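Long-range contacts in gamma-glutamyltranspeptidase (Klebsiella pneumoniae subsp. pneumoniae, PDB 5HFT), which takes part in uric acid degradation, catalysing the conversion of oxamate to oxalate, and belongs to the gamma-glutamyltransferase family: residues 71-76 / 169-174; 119-124 / 185-190; 80-85 / 96-101; 125-130 / 244-249; 215-220 / 229-234. All blocks are in the same frame, centred on the assembly; numbering follows the deposited sequence.

Contact 1 (71-76 / 169-174); sequences YPHMNG and TASQAH
A helix start and a post-helical loop meet here: His73, Tyr71 and Pro72, just past helix 56-70, receive Thr169, Ser171 and Gln172 at the beginning of helix 170-178, with Thr169 at its N-cap. The centre of the contact is a CH-pi interaction. Gln172 CA lies 3.7 Å from the centroid of the His73 ring and only 19° off its normal, so the helix backbone itself rests on the imidazole. Met74 CG lies over the opposite face, which leaves the ring sandwiched between two aliphatic carbons. The ring reaches the helix because CG of His73 stands between its own backbone N and carbonyl carbon (chi1 59°), while its CB already points at the helix. A flat ring suits such a sandwich. Ser171 OG comes to the ring edge, 3.5 Å from His73 NE2, near the ring plane but without a hydrogen bond. Gln172 runs extended past His73, and its OE1 ends 3.8 Å from Pro72 CD, crossing the proline at about a right angle. Around these groups the loop also touches the other protein chain of the assembly, which shares backbone hydrogen bonds with His73 and Met74 and packs an aromatic side chain on His73. At the N-cap, Thr169 sets CB in the plane of the Tyr71 ring, at its edge, and brings methyl CG2 to 3.4 Å from Tyr71 CE1.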
# COMPACT_ATOMS: atom_id res chain seq x y z
N TYR A 71 -5.30 -3.72 -11.07
CA TYR A 71 -6.30 -3.44 -10.04
C TYR A 71 -6.67 -1.96 -9.97
O TYR A 71 -6.56 -1.35 -8.89
CB TYR A 71 -5.83 -3.91 -8.67
CG TYR A 71 -6.15 -5.35 -8.32
CD1 TYR A 71 -7.06 -6.10 -9.07
CD2 TYR A 71 -5.54 -5.97 -7.24
CE1 TYR A 71 -7.35 -7.42 -8.76
CE2 TYR A 71 -5.82 -7.30 -6.92
CZ TYR A 71 -6.73 -8.03 -7.68
OH TYR A 71 -7.01 -9.35 -7.35
N PRO A 72 -7.13 -1.35 -11.08
CA PRO A 72 -7.31 0.11 -11.09
C PRO A 72 -8.34 0.65 -10.12
O PRO A 72 -8.32 1.86 -9.82
CB PRO A 72 -7.73 0.40 -12.55
CG PRO A 72 -8.32 -0.88 -13.03
CD PRO A 72 -7.51 -1.96 -12.37
N HIS A 73 -9.24 -0.19 -9.61
CA HIS A 73 -10.31 0.30 -8.75
C HIS A 73 -9.87 0.45 -7.32
O HIS A 73 -10.58 1.09 -6.54
CB HIS A 73 -11.52 -0.64 -8.79
CG HIS A 73 -11.21 -2.04 -8.36
ND1 HIS A 73 -10.34 -2.85 -9.05
CD2 HIS A 73 -11.67 -2.77 -7.32
CE1 HIS A 73 -10.28 -4.03 -8.45
NE2 HIS A 73 -11.07 -4.00 -7.40
N MET A 74 -8.77 -0.21 -6.95
CA MET A 74 -8.24 -0.23 -5.60
C MET A 74 -6.97 0.59 -5.42
O MET A 74 -6.56 0.81 -4.27
CB MET A 74 -7.93 -1.67 -5.16
CG MET A 74 -9.10 -2.54 -4.78
SD MET A 74 -8.46 -4.14 -4.24
CE MET A 74 -9.78 -4.66 -3.15
N ASN A 75 -6.34 1.03 -6.50
CA ASN A 75 -5.06 1.71 -6.43
C ASN A 75 -4.71 2.15 -7.85
O ASN A 75 -5.33 1.70 -8.81
CB ASN A 75 -3.95 0.80 -5.85
CG ASN A 75 -3.35 -0.11 -6.90
OD1 ASN A 75 -2.25 0.13 -7.40
ND2 ASN A 75 -4.10 -1.13 -7.29
N GLY A 76 -3.71 3.01 -7.97
CA GLY A 76 -3.22 3.39 -9.28
C GLY A 76 -2.35 4.62 -9.17
O GLY A 76 -1.98 5.06 -8.08
N THR A 169 -10.27 -8.78 -13.63
CA THR A 169 -10.52 -9.46 -12.37
C THR A 169 -12.00 -9.40 -12.01
O THR A 169 -12.75 -8.51 -12.42
CB THR A 169 -9.64 -8.86 -11.29
OG1 THR A 169 -9.58 -7.44 -11.50
CG2 THR A 169 -8.25 -9.48 -11.33
N ALA A 170 -12.41 -10.36 -11.19
CA ALA A 170 -13.78 -10.38 -10.72
C ALA A 170 -14.04 -9.23 -9.75
O ALA A 170 -15.13 -8.66 -9.74
CB ALA A 170 -14.11 -11.72 -10.07
N SER A 171 -13.04 -8.88 -8.94
CA SER A 171 -13.29 -7.79 -7.99
C SER A 171 -13.37 -6.44 -8.69
O SER A 171 -14.14 -5.57 -8.26
CB SER A 171 -12.24 -7.78 -6.88
OG SER A 171 -10.95 -7.54 -7.41
N GLN A 172 -12.62 -6.25 -9.79
CA GLN A 172 -12.80 -5.06 -10.62
C GLN A 172 -14.18 -5.01 -11.23
O GLN A 172 -14.80 -3.93 -11.31
CB GLN A 172 -11.76 -5.01 -11.73
CG GLN A 172 -12.04 -3.92 -12.72
CD GLN A 172 -11.00 -3.84 -13.81
OE1 GLN A 172 -9.96 -4.49 -13.73
NE2 GLN A 172 -11.29 -3.05 -14.85
N ALA A 173 -14.67 -6.15 -11.72
CA ALA A 173 -16.05 -6.19 -12.22
C ALA A 173 -17.05 -5.92 -11.10
O ALA A 173 -17.99 -5.13 -11.27
CB ALA A 173 -16.32 -7.54 -12.88
N HIS A 174 -16.85 -6.55 -9.94
CA HIS A 174 -17.79 -6.38 -8.83
C HIS A 174 -17.78 -4.94 -8.32
O HIS A 174 -18.84 -4.31 -8.19
CB HIS A 174 -17.45 -7.35 -7.70
CG HIS A 174 -18.39 -7.29 -6.53
ND1 HIS A 174 -18.06 -6.66 -5.34
CD2 HIS A 174 -19.64 -7.77 -6.36
CE1 HIS A 174 -19.07 -6.77 -4.49
NE2 HIS A 174 -20.05 -7.44 -5.09

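Contact 2 (119-124 / 185-190); sequences RGPQAA and HQPGFS
Contacts of the Gln186 amide with carbon atoms around Gly120 come first, without a hydrogen bond. Gln186 turns its CB toward the other loop and bends at chi2 (-73°), which lays the carboxamide along the chain from Arg119 to Gly120. Its NE2 touches Arg119 CB at 3.3 Å, and its OE1 sits 3.4 Å from Gly120 CA. Gln186 NE2 and Gly120 N are both donors, so their 3.5 Å separation is mere proximity and no hydrogen bond spans the two segments. Gly120, with phi 89° and psi 166°, holds a conformation that by itself calls for glycine.

Apolar contact is limited to two rings: Pro121 CG and Pro187 CG meet at 4.3 Å, two rigid side chains that need little ordering to pack. Arg119 contributes only its CB here, for its guanidinium leads away and NH1 hydrogen-bonds to the backbone of the other protein chain. That chain also pairs through backbone hydrogen bonds with Gly120 and Pro187, so it grips both sides of the junction.

Backbone bonds shape each loop separately. Ala123 N bonds to Gly120 O, and Phe189 N closes on Gln186 O at 3.0 Å. The latter closes a type II beta turn, with Pro187 and Gly188 at its two central positions, the classic proline-glycine pairing of that turn, leading into helix 189-193.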
# COMPACT_ATOMS: atom_id res chain seq x y z
N ARG A 119 -17.43 11.77 -3.72
CA ARG A 119 -17.19 11.68 -5.15
C ARG A 119 -17.27 13.08 -5.76
O ARG A 119 -17.58 14.06 -5.08
CB ARG A 119 -18.19 10.70 -5.79
CG ARG A 119 -18.56 9.53 -4.85
CD ARG A 119 -17.43 8.48 -4.68
NE ARG A 119 -17.91 7.25 -4.03
CZ ARG A 119 -17.37 6.03 -4.18
NH1 ARG A 119 -16.32 5.84 -4.96
NH2 ARG A 119 -17.90 5.00 -3.53
N GLY A 120 -16.95 13.18 -7.04
CA GLY A 120 -16.93 14.45 -7.73
C GLY A 120 -15.59 15.16 -7.64
O GLY A 120 -14.72 14.82 -6.82
N PRO A 121 -15.41 16.18 -8.47
CA PRO A 121 -14.13 16.93 -8.49
C PRO A 121 -13.74 17.54 -7.15
O PRO A 121 -12.56 17.82 -6.95
CB PRO A 121 -14.38 18.02 -9.53
CG PRO A 121 -15.43 17.43 -10.44
CD PRO A 121 -16.32 16.60 -9.55
N GLN A 122 -14.69 17.79 -6.25
CA GLN A 122 -14.36 18.37 -4.96
C GLN A 122 -13.80 17.35 -3.97
O GLN A 122 -13.23 17.75 -2.95
CB GLN A 122 -15.60 19.04 -4.36
N ALA A 123 -14.00 16.06 -4.21
CA ALA A 123 -13.42 15.06 -3.34
C ALA A 123 -11.98 14.75 -3.71
O ALA A 123 -11.25 14.22 -2.88
CB ALA A 123 -14.24 13.78 -3.38
N ALA A 124 -11.59 15.08 -4.93
CA ALA A 124 -10.25 14.87 -5.45
C ALA A 124 -9.35 16.06 -5.12
O ALA A 124 -8.76 16.68 -6.01
CB ALA A 124 -10.30 14.62 -6.95
N HIS A 185 -21.90 8.96 -13.57
CA HIS A 185 -21.91 10.27 -14.22
C HIS A 185 -20.64 11.08 -14.02
O HIS A 185 -20.52 12.16 -14.63
CB HIS A 185 -23.13 11.05 -13.74
CG HIS A 185 -24.41 10.58 -14.34
ND1 HIS A 185 -24.64 10.57 -15.70
CD2 HIS A 185 -25.52 10.05 -13.77
CE1 HIS A 185 -25.84 10.07 -15.94
NE2 HIS A 185 -26.39 9.74 -14.78
N GLN A 186 -19.68 10.59 -13.22
CA GLN A 186 -18.50 11.38 -12.89
C GLN A 186 -17.61 11.62 -14.11
O GLN A 186 -17.58 10.82 -15.04
CB GLN A 186 -17.70 10.70 -11.80
CG GLN A 186 -18.50 10.39 -10.58
CD GLN A 186 -18.82 11.63 -9.80
OE1 GLN A 186 -18.45 12.74 -10.19
NE2 GLN A 186 -19.50 11.46 -8.68
N PRO A 187 -16.88 12.74 -14.13
CA PRO A 187 -16.09 13.07 -15.32
C PRO A 187 -15.10 11.96 -15.62
O PRO A 187 -14.25 11.62 -14.80
CB PRO A 187 -15.38 14.37 -14.93
CG PRO A 187 -16.08 14.87 -13.77
CD PRO A 187 -16.65 13.70 -13.04
N GLY A 188 -15.22 11.39 -16.80
CA GLY A 188 -14.30 10.36 -17.22
C GLY A 188 -14.65 8.95 -16.81
O GLY A 188 -14.04 8.01 -17.33
N PHE A 189 -15.63 8.75 -15.92
CA PHE A 189 -15.88 7.41 -15.41
C PHE A 189 -16.30 6.42 -16.50
O PHE A 189 -15.59 5.44 -16.78
CB PHE A 189 -16.95 7.43 -14.32
CG PHE A 189 -17.03 6.11 -13.58
CD1 PHE A 189 -16.20 5.86 -12.50
CD2 PHE A 189 -17.87 5.10 -14.02
CE1 PHE A 189 -16.25 4.65 -11.85
CE2 PHE A 189 -17.92 3.89 -13.36
CZ PHE A 189 -17.12 3.66 -12.28
N SER A 190 -17.46 6.66 -17.13
CA SER A 190 -18.05 5.68 -18.05
C SER A 190 -17.13 5.40 -19.23
O SER A 190 -16.94 4.23 -19.62
CB SER A 190 -19.42 6.15 -18.53
OG SER A 190 -19.34 7.25 -19.41

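Contact 3 (80-85 / 96-101); sequences DGFWLI and DASGAA
Gly81 and Ala97 form an antiparallel hydrogen-bonded pair, CA atoms 4.9 Å apart, and Phe82 with Asp96 the adjoining non-hydrogen-bonded pair, at the open end of the beta hairpin made by strands 80-86 and 93-97. Ala97 N donates to Gly81 O at 2.8 Å, and Gly81 N returns a bond to Ala97 O, whose position is less certain. Beyond the ladder a side chain takes over: Gly99 N donates to Asp80 OD1 at 3.1 Å, reaching the carboxylate from above its plane. Asp80 OD1 is gripped a second time by Gly129 N, while OD2 forms a salt bridge to a basic side chain of the other protein chain. These partners would probably favour the charged carboxylate. An aspartate fits because its short side chain, with CB turned toward the chain leaving strand 93-97, can bind a backbone N there directly.

On the face carrying Phe82 and Asp96, the two side chains run side by side, with Asp96 OD1 3.6 Å from Phe82 CE2 and their planes 30° apart. Ser98 OG donates to the same OD1 at 2.8 Å, on its syn side, helping to fix the carboxylate. A chi1 of 70° turns Ser98 OG back to that acceptor; Ser98 CB lies 4.0 Å from Phe82 CZ.

On the other face, small Gly81 and Ala97 are consistent with the close approach of helix 130-144, whose Ser132 touches Ala97. Trp83 packs between that helix and helix 56-70, and the outer edge of strand 80-86 pairs antiparallel with a strand of the other chain, so the sheet continues across the interface.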
# COMPACT_ATOMS: atom_id res chain seq x y z
N ASP A 80 -1.74 7.48 -3.38
CA ASP A 80 -0.58 7.66 -2.52
C ASP A 80 0.13 6.34 -2.31
O ASP A 80 -0.44 5.27 -2.54
CB ASP A 80 -1.01 8.25 -1.18
CG ASP A 80 -1.48 9.68 -1.30
OD1 ASP A 80 -1.00 10.37 -2.23
OD2 ASP A 80 -2.30 10.13 -0.47
N GLY A 81 1.40 6.41 -1.87
CA GLY A 81 2.21 5.23 -1.70
C GLY A 81 3.10 5.32 -0.48
O GLY A 81 3.45 6.41 -0.02
N PHE A 82 3.46 4.15 0.04
CA PHE A 82 4.20 4.07 1.29
C PHE A 82 5.22 2.96 1.23
O PHE A 82 4.88 1.81 0.92
CB PHE A 82 3.24 3.85 2.47
CG PHE A 82 2.11 4.87 2.56
CD1 PHE A 82 0.95 4.73 1.78
CD2 PHE A 82 2.20 5.95 3.41
CE1 PHE A 82 -0.08 5.65 1.87
CE2 PHE A 82 1.16 6.88 3.51
CZ PHE A 82 0.02 6.73 2.74
N TRP A 83 6.47 3.28 1.53
CA TRP A 83 7.56 2.32 1.50
C TRP A 83 8.15 2.16 2.89
O TRP A 83 8.33 3.14 3.61
CB TRP A 83 8.66 2.75 0.57
CG TRP A 83 8.25 2.98 -0.81
CD1 TRP A 83 7.39 3.94 -1.27
CD2 TRP A 83 8.71 2.27 -1.96
NE1 TRP A 83 7.28 3.85 -2.64
CE2 TRP A 83 8.08 2.83 -3.08
CE3 TRP A 83 9.60 1.20 -2.14
CZ2 TRP A 83 8.32 2.38 -4.37
CZ3 TRP A 83 9.83 0.75 -3.41
CH2 TRP A 83 9.20 1.34 -4.51
N LEU A 84 8.47 0.93 3.24
CA LEU A 84 9.43 0.61 4.29
C LEU A 84 10.48 -0.25 3.62
O LEU A 84 10.14 -1.23 2.95
CB LEU A 84 8.76 -0.13 5.44
CG LEU A 84 9.49 -0.18 6.77
CD1 LEU A 84 9.81 1.21 7.19
CD2 LEU A 84 8.60 -0.84 7.79
N ILE A 85 11.73 0.18 3.69
CA ILE A 85 12.84 -0.48 3.02
C ILE A 85 13.85 -0.92 4.06
O ILE A 85 14.25 -0.11 4.91
CB ILE A 85 13.49 0.42 1.97
CG1 ILE A 85 12.46 0.82 0.92
CG2 ILE A 85 14.69 -0.25 1.36
CD1 ILE A 85 12.98 1.77 -0.13
N ASP A 96 7.09 8.31 2.88
CA ASP A 96 5.69 8.71 2.94
C ASP A 96 5.42 9.43 1.63
O ASP A 96 5.74 10.61 1.47
CB ASP A 96 5.42 9.61 4.14
CG ASP A 96 3.96 10.05 4.22
OD1 ASP A 96 3.23 9.86 3.24
OD2 ASP A 96 3.56 10.63 5.26
N ALA A 97 4.83 8.74 0.67
CA ALA A 97 4.58 9.36 -0.62
C ALA A 97 3.12 9.75 -0.76
O ALA A 97 2.45 9.36 -1.71
CB ALA A 97 5.04 8.43 -1.75
N SER A 98 2.59 10.51 0.20
CA SER A 98 1.20 10.93 0.16
C SER A 98 1.11 12.44 -0.04
O SER A 98 1.86 13.21 0.56
CB SER A 98 0.45 10.49 1.43
OG SER A 98 0.87 11.21 2.56
N GLY A 99 0.17 12.86 -0.90
CA GLY A 99 0.08 14.26 -1.27
C GLY A 99 -0.76 15.10 -0.34
O GLY A 99 -1.61 14.61 0.39
N ALA A 100 -0.50 16.40 -0.39
CA ALA A 100 -1.21 17.37 0.43
C ALA A 100 -2.44 17.93 -0.29
O ALA A 100 -2.57 17.82 -1.51
CB ALA A 100 -0.27 18.51 0.83
N ALA A 101 -3.35 18.51 0.49
CA ALA A 101 -4.50 19.20 -0.09
C ALA A 101 -4.04 20.25 -1.09
O ALA A 101 -2.93 20.79 -1.01
CB ALA A 101 -5.35 19.86 1.01

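Contact 4 (125-130 / 244-249); sequences LTVAGT and MPITLG
Apolar side chains make the first group of contacts, beginning where Leu125 meets Pro245. Pro245 CG approaches Leu125 CB at 3.7 Å and sits equally close to Leu125 CA, so the proline ring rests on the root of the leucine. The isopropyl end of Leu125 leads away from Pro245, since CG lies between the backbone N and carbonyl carbon (chi1 81°). At the next step Ile246 CG2 reaches Val127 CG2 at 4.3 Å, pairing two beta-branched residues whose methyls stay near the backbone.

A second group sets hydrocarbon against peptide oxygens. The two branches of Ile246 divide the work: while CG2 faces Val127, CG1 lies 3.8 Å from Leu125 O and CD1 lies 3.7 Å from Thr126 O. Thr126 O finds its hydrogen bond with an aromatic side chain of the other protein chain. Helix 230-242 adds Met239 against Ile246.

Backbone and capping bonds flank the contact without crossing it. Leu125 and Val127 pair with Gly102 and Ala100. Thr247 N-caps helix 248-252: its side chain caps a backbone N of the first turn and Asp250 OD2 takes Thr247 N in return, as in a capping box.

No hydrogen bond joins the two segments. The match therefore rests on shape and burial: every touching residue is buried, aliphatic side chains fill the interface, and backbone groups of the 125-130 loop find polar partners outside the two segments, among them the other chain.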
# COMPACT_ATOMS: atom_id res chain seq x y z
N LEU A 125 -9.24 16.34 -3.81
CA LEU A 125 -8.65 17.56 -3.28
C LEU A 125 -7.19 17.44 -2.83
O LEU A 125 -6.51 18.47 -2.72
CB LEU A 125 -9.50 18.08 -2.10
CG LEU A 125 -9.32 17.45 -0.71
CD1 LEU A 125 -10.19 18.15 0.32
CD2 LEU A 125 -9.59 15.94 -0.70
N THR A 126 -6.66 16.23 -2.55
CA THR A 126 -5.25 16.08 -2.20
C THR A 126 -4.44 15.55 -3.38
O THR A 126 -4.97 14.88 -4.27
CB THR A 126 -5.02 15.15 -1.01
OG1 THR A 126 -5.34 13.82 -1.40
CG2 THR A 126 -5.84 15.56 0.20
N VAL A 127 -3.15 15.88 -3.37
CA VAL A 127 -2.21 15.49 -4.42
C VAL A 127 -1.94 13.98 -4.38
O VAL A 127 -2.09 13.32 -3.34
CB VAL A 127 -0.92 16.31 -4.25
CG1 VAL A 127 0.20 15.86 -5.20
CG2 VAL A 127 -1.21 17.79 -4.41
N ALA A 128 -1.56 13.41 -5.53
CA ALA A 128 -1.31 11.99 -5.67
C ALA A 128 0.19 11.70 -5.51
O ALA A 128 1.01 12.23 -6.27
CB ALA A 128 -1.81 11.50 -7.03
N GLY A 129 0.55 10.85 -4.55
CA GLY A 129 1.94 10.73 -4.19
C GLY A 129 2.78 9.57 -4.71
O GLY A 129 4.00 9.73 -4.81
N THR A 130 2.18 8.42 -5.04
CA THR A 130 2.96 7.21 -5.33
C THR A 130 4.11 7.50 -6.28
O THR A 130 5.24 7.07 -6.05
CB THR A 130 2.13 6.09 -5.97
OG1 THR A 130 1.13 6.59 -6.87
CG2 THR A 130 1.56 5.17 -4.94
N MET A 244 -11.16 21.10 -10.04
CA MET A 244 -10.51 20.44 -8.93
C MET A 244 -9.67 21.45 -8.14
O MET A 244 -8.98 22.28 -8.74
CB MET A 244 -9.62 19.31 -9.43
CG MET A 244 -10.24 17.92 -9.43
SD MET A 244 -8.93 16.68 -9.57
CE MET A 244 -8.64 16.74 -11.32
N PRO A 245 -9.68 21.38 -6.81
CA PRO A 245 -8.96 22.38 -6.01
C PRO A 245 -7.45 22.18 -5.97
O PRO A 245 -6.85 22.29 -4.90
CB PRO A 245 -9.58 22.20 -4.62
CG PRO A 245 -9.94 20.78 -4.56
CD PRO A 245 -10.32 20.37 -5.95
N ILE A 246 -6.82 21.87 -7.10
CA ILE A 246 -5.40 21.57 -7.17
C ILE A 246 -4.78 22.39 -8.30
O ILE A 246 -5.40 22.59 -9.34
CB ILE A 246 -5.14 20.06 -7.40
CG1 ILE A 246 -5.86 19.22 -6.35
CG2 ILE A 246 -3.64 19.71 -7.40
CD1 ILE A 246 -5.54 17.74 -6.47
N THR A 247 -3.55 22.87 -8.08
CA THR A 247 -2.85 23.69 -9.05
C THR A 247 -1.56 23.02 -9.50
O THR A 247 -1.09 22.06 -8.89
CB THR A 247 -2.53 25.08 -8.49
OG1 THR A 247 -1.78 24.94 -7.28
CG2 THR A 247 -3.80 25.87 -8.24
N LEU A 248 -1.01 23.54 -10.60
CA LEU A 248 0.31 23.12 -11.05
C LEU A 248 1.35 23.39 -9.98
O LEU A 248 2.29 22.60 -9.80
CB LEU A 248 0.69 23.85 -12.33
CG LEU A 248 2.03 23.52 -12.98
CD1 LEU A 248 2.19 22.03 -13.38
CD2 LEU A 248 2.20 24.44 -14.18
N GLY A 249 1.19 24.49 -9.24
CA GLY A 249 2.11 24.76 -8.15
C GLY A 249 2.10 23.64 -7.13
O GLY A 249 3.15 23.21 -6.66

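Contact 5 (215-220 / 229-234); sequences LRMLAS and GPLAER
Met217 reaches across from helix 209-221 to Pro230, Leu231 and Arg234 on helix 230-242, and its chain can be followed atom by atom. CB points toward the opposite helix, and CG, anti to the carbonyl carbon (chi1 -79°), continues toward that helix. SD then arrives over one face of the Arg234 guanidinium, 3.5 Å from Arg234 NH1, and is flanked by Leu231 CD1 at 4.0 Å. A polarisable sulfur is well suited to lie against both a planar cation and a methyl group. The bend at chi3 (82°) then turns the terminal methyl to the helix start, where CE meets Pro230 CB at 3.6 Å and Leu231 N at 3.5 Å. An unbranched, flexible methionine can thus serve three neighbours along the first turn or so of helix 230-242. Deeper in, Leu218 CD2 touches Leu231 CD2 at 3.8 Å, and Phe226 of the connecting helix 225-228 packs on both leucines. Pro230 is suited to the first turn of a helix, where its nitrogen needs no hydrogen. The segment axes approach to 10.6 Å with N-to-C directions 145° apart: two successive helices, joined through short helix 225-228, packed as a roughly antiparallel, splayed helical hairpin.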
# COMPACT_ATOMS: atom_id res chain seq x y z
N LEU A 215 1.57 6.31 -19.20
CA LEU A 215 2.75 5.53 -18.83
C LEU A 215 3.86 5.69 -19.87
O LEU A 215 5.04 5.68 -19.52
CB LEU A 215 2.37 4.07 -18.64
CG LEU A 215 1.56 3.73 -17.39
CD1 LEU A 215 0.95 2.33 -17.46
CD2 LEU A 215 2.41 3.85 -16.14
N ARG A 216 3.50 5.82 -21.14
CA ARG A 216 4.53 6.06 -22.15
C ARG A 216 5.18 7.43 -21.98
O ARG A 216 6.37 7.58 -22.28
CB ARG A 216 3.96 5.91 -23.56
CG ARG A 216 3.89 4.48 -24.01
CD ARG A 216 3.71 4.40 -25.50
NE ARG A 216 2.33 4.70 -25.81
CZ ARG A 216 1.43 3.78 -26.14
NH1 ARG A 216 1.80 2.50 -26.20
NH2 ARG A 216 0.18 4.14 -26.39
N MET A 217 4.41 8.44 -21.54
CA MET A 217 5.00 9.74 -21.21
C MET A 217 5.99 9.62 -20.05
O MET A 217 7.10 10.17 -20.11
CB MET A 217 3.92 10.76 -20.87
CG MET A 217 3.22 11.35 -22.09
SD MET A 217 2.05 12.67 -21.65
CE MET A 217 3.15 14.08 -21.48
N LEU A 218 5.62 8.88 -18.99
CA LEU A 218 6.53 8.69 -17.87
C LEU A 218 7.84 8.06 -18.31
O LEU A 218 8.90 8.40 -17.78
CB LEU A 218 5.87 7.85 -16.78
CG LEU A 218 4.73 8.54 -16.03
CD1 LEU A 218 4.16 7.65 -14.93
CD2 LEU A 218 5.20 9.88 -15.46
N ALA A 219 7.78 7.15 -19.29
CA ALA A 219 8.98 6.44 -19.74
C ALA A 219 9.88 7.33 -20.59
O ALA A 219 11.10 7.20 -20.55
CB ALA A 219 8.60 5.18 -20.51
N SER A 220 9.29 8.22 -21.40
CA SER A 220 10.10 9.09 -22.26
C SER A 220 10.66 10.26 -21.46
O SER A 220 11.87 10.53 -21.52
CB SER A 220 9.28 9.63 -23.43
OG SER A 220 8.47 8.63 -24.03
N GLY A 229 7.03 18.04 -15.30
CA GLY A 229 7.26 17.92 -16.73
C GLY A 229 5.98 18.08 -17.53
O GLY A 229 4.98 18.62 -17.04
N PRO A 230 6.01 17.62 -18.80
CA PRO A 230 4.81 17.74 -19.66
C PRO A 230 3.55 17.12 -19.08
O PRO A 230 2.47 17.71 -19.17
CB PRO A 230 5.24 17.02 -20.96
CG PRO A 230 6.73 17.16 -21.00
CD PRO A 230 7.18 17.12 -19.54
N LEU A 231 3.67 15.92 -18.50
CA LEU A 231 2.51 15.26 -17.91
C LEU A 231 1.95 16.06 -16.73
O LEU A 231 0.74 16.02 -16.48
CB LEU A 231 2.87 13.84 -17.45
CG LEU A 231 1.66 13.08 -16.90
CD1 LEU A 231 0.58 12.99 -17.96
CD2 LEU A 231 2.02 11.71 -16.35
N ALA A 232 2.80 16.76 -15.99
CA ALA A 232 2.26 17.57 -14.90
C ALA A 232 1.39 18.69 -15.45
O ALA A 232 0.31 18.97 -14.92
CB ALA A 232 3.40 18.14 -14.07
N GLU A 233 1.83 19.31 -16.54
CA GLU A 233 1.05 20.39 -17.14
C GLU A 233 -0.23 19.86 -17.79
O GLU A 233 -1.28 20.52 -17.73
CB GLU A 233 1.92 21.20 -18.10
CG GLU A 233 2.99 21.99 -17.33
CD GLU A 233 3.83 22.89 -18.20
OE1 GLU A 233 4.56 22.37 -19.08
OE2 GLU A 233 3.78 24.13 -17.98
N ARG A 234 -0.18 18.68 -18.41
CA ARG A 234 -1.42 18.08 -18.88
C ARG A 234 -2.34 17.74 -17.72
O ARG A 234 -3.57 17.84 -17.84
CB ARG A 234 -1.15 16.82 -19.71
CG ARG A 234 -2.45 16.12 -20.13
CD ARG A 234 -2.25 14.68 -20.46
NE ARG A 234 -1.89 14.49 -21.86
CZ ARG A 234 -1.53 13.32 -22.38
NH1 ARG A 234 -1.47 12.23 -21.62
NH2 ARG A 234 -1.23 13.23 -23.67

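Along the chain, contact 3 is nested within the loop closed by contact 1, and contact 5 within that closed by contact 4; contacts 1, 2 and 4 interleave. Contacts 3 and 4, centres about 14 Å apart, adjoin: loop 125-130 is hydrogen-bonded to both sides of the hairpin's open end. Contact 2 continues into contact 4 at Pro121, Ala124, Met244 and Ile246, centres about 15 Å apart. Contact 5 joins contact 4 through Leu248, where helices 230-242 and 248-252 follow one another. Contact 1, centred about 21 Å from contact 3, touches contact 4 where Gly76 meets Thr130. The hairpin is thus tied to the helical region; the second chain reaches contacts 1 to 4 broadly, contact 5 only at Arg234.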